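Local coordinates for iron binding protein FbpA (PDB 1Q35) that binds ferric iron, probably as the periplasmic solute-binding component of a bacterial iron-uptake system, at residues A[62-65]-A[66-70]; A[88-91]-A[92-96]. One frame throughout, in Å; residues are numbered along the deposited sequence.

Contact 1 of 2, residues A[62-65]-A[66-70]; sequences RVME and IVNAD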
# COMPACT_ATOMS: atom_id res chain seq x y z
N ARG A 62 -4.38 8.33 2.01
CA ARG A 62 -5.79 8.21 2.36
C ARG A 62 -6.01 8.40 3.86
O ARG A 62 -6.97 9.06 4.28
CB ARG A 62 -6.35 6.84 1.94
CG ARG A 62 -7.84 6.65 2.23
CD ARG A 62 -8.76 7.47 1.35
NE ARG A 62 -8.95 6.85 0.04
CZ ARG A 62 -9.61 7.41 -0.97
NH1 ARG A 62 -9.72 6.76 -2.12
NH2 ARG A 62 -10.18 8.60 -0.85
N VAL A 63 -5.13 7.82 4.67
CA VAL A 63 -5.20 7.99 6.12
C VAL A 63 -5.18 9.47 6.48
O VAL A 63 -6.01 9.93 7.27
CB VAL A 63 -4.01 7.29 6.82
CG1 VAL A 63 -3.88 7.75 8.26
CG2 VAL A 63 -4.18 5.78 6.77
N MET A 64 -4.26 10.22 5.90
CA MET A 64 -4.13 11.64 6.23
C MET A 64 -5.27 12.46 5.65
O MET A 64 -5.68 13.44 6.26
CB MET A 64 -2.76 12.19 5.81
CG MET A 64 -1.59 11.57 6.54
SD MET A 64 -1.79 11.50 8.34
CE MET A 64 -2.03 13.22 8.73
N GLU A 65 -5.83 12.06 4.51
CA GLU A 65 -7.04 12.71 3.99
C GLU A 65 -8.15 12.64 5.04
O GLU A 65 -8.82 13.63 5.32
CB GLU A 65 -7.51 12.04 2.70
CG GLU A 65 -8.75 12.69 2.09
CD GLU A 65 -9.36 11.89 0.95
OE1 GLU A 65 -10.44 12.31 0.45
OE2 GLU A 65 -8.79 10.86 0.55
N ILE A 66 -8.33 11.46 5.62
CA ILE A 66 -9.37 11.22 6.62
C ILE A 66 -9.10 12.01 7.90
O ILE A 66 -9.98 12.69 8.42
CB ILE A 66 -9.48 9.70 6.91
CG1 ILE A 66 -10.01 8.95 5.68
CG2 ILE A 66 -10.39 9.43 8.12
CD1 ILE A 66 -9.69 7.47 5.66
N VAL A 67 -7.87 11.93 8.38
CA VAL A 67 -7.48 12.57 9.62
C VAL A 67 -7.51 14.10 9.49
O VAL A 67 -8.03 14.78 10.38
CB VAL A 67 -6.09 12.06 10.08
CG1 VAL A 67 -5.54 12.86 11.24
CG2 VAL A 67 -6.19 10.57 10.46
N ASN A 68 -7.01 14.62 8.38
CA ASN A 68 -7.01 16.07 8.11
C ASN A 68 -8.42 16.64 7.97
O ASN A 68 -8.63 17.82 8.26
CB ASN A 68 -6.25 16.40 6.82
CG ASN A 68 -4.74 16.22 6.95
OD1 ASN A 68 -4.20 16.12 8.05
ND2 ASN A 68 -4.06 16.17 5.80
N ALA A 69 -9.36 15.82 7.53
CA ALA A 69 -10.76 16.22 7.39
C ALA A 69 -11.54 16.12 8.71
O ALA A 69 -12.76 16.30 8.72
CB ALA A 69 -11.44 15.38 6.31
N ASP A 70 -10.83 15.85 9.81
CA ASP A 70 -11.44 15.73 11.14
C ASP A 70 -12.49 14.62 11.20
O ASP A 70 -13.51 14.75 11.88
CB ASP A 70 -12.05 17.07 11.57
CG ASP A 70 -12.53 17.06 13.01
OD1 ASP A 70 -11.82 16.50 13.87
OD2 ASP A 70 -13.62 17.58 13.36
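The last turns of helix 60-68 run into a Schellman motif, and the contact between Arg-62 to Glu-65 and Ile-66 to Asp-70 is the i to i+4 bonding that leads up to it. Ile-66 N bonds to Arg-62 O, Val-67 N to Val-63 O and Asn-68 N to Met-64 O, the last at 2.8 Å. The next bond, from Ala-69 N to Glu-65 O, lengthens to 3.2 Å and bends to 137° at the hydrogen as the helix gives out. Asp-70, at positive phi, is the C-prime residue, with its N on Val-67 O, while its carboxylate reaches out to a salt bridge with Lys-238. On one flank Ile-66 CD1 lies 4.0 Å from Arg-62 CG, with Val-40 of helix 40-46 close by. The Arg-62 chain bends at chi2 and chi3 (71° and 80°), which brings its guanidinium round to the extended Glu-65. Arg-62 NH2 meets Glu-65 OE2 at 3.0 Å in a salt bridge whose hydrogen bond is weak. On another flank the bent Met-64 chain carries its methyl along the helix, and Met-64 CE stands 3.7 Å from Asn-68 OD1 and 4.3 Å from Val-67 CG1.

Contact 2 of 2, residues A[88-91]-A[92-96]; sequences FRDS and NDQWF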
# COMPACT_ATOMS: atom_id res chain seq x y z
N PHE A 88 5.26 3.92 13.18
CA PHE A 88 4.17 3.40 12.35
C PHE A 88 2.79 3.77 12.88
O PHE A 88 1.81 3.16 12.48
CB PHE A 88 4.29 1.87 12.23
CG PHE A 88 5.58 1.43 11.60
CD1 PHE A 88 5.99 1.95 10.38
CD2 PHE A 88 6.39 0.50 12.24
CE1 PHE A 88 7.19 1.55 9.80
CE2 PHE A 88 7.60 0.10 11.66
CZ PHE A 88 7.99 0.63 10.44
N ARG A 89 2.71 4.76 13.76
CA ARG A 89 1.42 5.31 14.17
C ARG A 89 1.53 6.80 14.45
O ARG A 89 2.62 7.34 14.65
CB ARG A 89 0.85 4.56 15.38
CG ARG A 89 1.77 4.45 16.58
CD ARG A 89 1.16 3.69 17.74
NE ARG A 89 2.17 3.26 18.71
CZ ARG A 89 2.72 4.04 19.63
NH1 ARG A 89 3.65 3.54 20.44
NH2 ARG A 89 2.36 5.32 19.77
N ASP A 90 0.38 7.46 14.44
CA ASP A 90 0.27 8.90 14.65
C ASP A 90 0.81 9.27 16.03
O ASP A 90 0.44 8.67 17.03
CB ASP A 90 -1.20 9.28 14.57
CG ASP A 90 -1.43 10.78 14.53
OD1 ASP A 90 -2.60 11.18 14.65
OD2 ASP A 90 -0.51 11.61 14.40
N SER A 91 1.67 10.28 16.09
CA SER A 91 2.11 10.80 17.39
C SER A 91 0.92 11.38 18.17
O SER A 91 0.93 11.42 19.40
CB SER A 91 3.22 11.83 17.22
OG SER A 91 2.75 12.99 16.57
N ASN A 92 -0.09 11.83 17.43
CA ASN A 92 -1.34 12.38 17.98
C ASN A 92 -2.51 11.37 18.04
O ASN A 92 -3.66 11.76 18.20
CB ASN A 92 -1.74 13.61 17.16
CG ASN A 92 -2.83 14.44 17.81
OD1 ASN A 92 -3.79 14.85 17.14
ND2 ASN A 92 -2.69 14.72 19.10
N ASP A 93 -2.20 10.07 17.89
CA ASP A 93 -3.13 8.98 18.22
C ASP A 93 -4.40 8.85 17.36
O ASP A 93 -5.35 8.21 17.79
CB ASP A 93 -3.54 9.04 19.70
CG ASP A 93 -2.36 8.93 20.65
OD1 ASP A 93 -1.33 8.32 20.29
OD2 ASP A 93 -2.40 9.42 21.80
N GLN A 94 -4.40 9.40 16.15
CA GLN A 94 -5.60 9.32 15.31
C GLN A 94 -5.52 8.30 14.17
O GLN A 94 -6.52 8.06 13.50
CB GLN A 94 -5.93 10.70 14.73
CG GLN A 94 -6.35 11.72 15.76
CD GLN A 94 -7.07 12.89 15.14
OE1 GLN A 94 -6.44 13.80 14.61
NE2 GLN A 94 -8.40 12.85 15.18
N TRP A 95 -4.35 7.71 13.94
CA TRP A 95 -4.20 6.65 12.94
C TRP A 95 -3.11 5.68 13.35
O TRP A 95 -2.18 6.03 14.06
CB TRP A 95 -3.95 7.22 11.53
CG TRP A 95 -2.67 7.99 11.38
CD1 TRP A 95 -2.52 9.35 11.42
CD2 TRP A 95 -1.36 7.45 11.14
NE1 TRP A 95 -1.20 9.69 11.24
CE2 TRP A 95 -0.46 8.55 11.07
CE3 TRP A 95 -0.84 6.16 10.99
CZ2 TRP A 95 0.91 8.39 10.86
CZ3 TRP A 95 0.53 6.00 10.78
CH2 TRP A 95 1.38 7.11 10.72
N PHE A 96 -3.23 4.45 12.85
CA PHE A 96 -2.38 3.34 13.26
C PHE A 96 -2.03 2.46 12.07
O PHE A 96 -2.91 1.97 11.37
CB PHE A 96 -3.07 2.53 14.34
CG PHE A 96 -3.46 3.36 15.52
CD1 PHE A 96 -4.70 3.98 15.56
CD2 PHE A 96 -2.55 3.61 16.53
CE1 PHE A 96 -5.04 4.81 16.62
CE2 PHE A 96 -2.89 4.42 17.60
CZ PHE A 96 -4.14 5.03 17.63
O HOH W 1 -0.12 6.59 18.53
O HOH W 2 0.05 12.31 11.84
O HOH W 3 -3.61 13.63 14.22
O HOH W 4 -0.81 12.05 21.92
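The backbone folds back on itself through a type I beta turn from Asp-90 to Asp-93, and a single beta bridge pairs Arg-89 with Phe-96. Asp-90 N gives a nearly straight bond (175°) to Trp-95 O, and Asp-93 N closes the turn on Asp-90 O. The Asp-90 side chain points into the turn, its CG anti to the backbone N (chi1 -170°), which puts the carboxylate by the amides that follow. Asp-90 OD1 takes Gln-94 N at 2.9 Å on the anti side, and Asp-90 OD2 takes Asn-92 N at 3.1 Å from above the carboxylate plane, an Asx turn. A water adds a third link, accepting from Trp-95 NE1 at the indole edge and donating to OD2. Asp-90 CB sits over the indole, 3.4 Å from the centroid of the Trp-95 five-membered ring in a CH-pi contact, and the carboxylate lies within 6° of parallel to the ring plane. Another water joins Arg-89 NH2, Asp-90 O and Asp-93 OD1, while Arg-89 NE is held by Ile-84 O. Arg-89 CB rests 3.7 Å from Phe-96 CD2. The hairpin-like loop leads into strand 96-108; the Phe-96 backbone hydrogen-bonds to that of Val-234 in strand 228-236, and Trp-95 packs against that strand and against helices 60-68 and 294-298.

How the contacts relate
From the N terminus the chain first passes through contact 1, where helix 60-68 ends, then through helix 78-83, and next turns back on itself at contact 2 before entering strand 96-108. The two are in series, neither nested nor crossed: contact 1 stays within one helix and its cap, whereas contact 2 closes a tight loop. In space their centres are about 12 Å apart and they touch directly. Val-63 CG1 packs against Trp-95 CB at 3.3 Å, Met-64 SD comes to 3.5 Å from Trp-95 NE1, and Val-67 CG1 meets Gln-94 OE1 at 3.6 Å. The loop is thus pressed onto the helix, joining helix 60-68 to the start of a long strand of the mixed sheet.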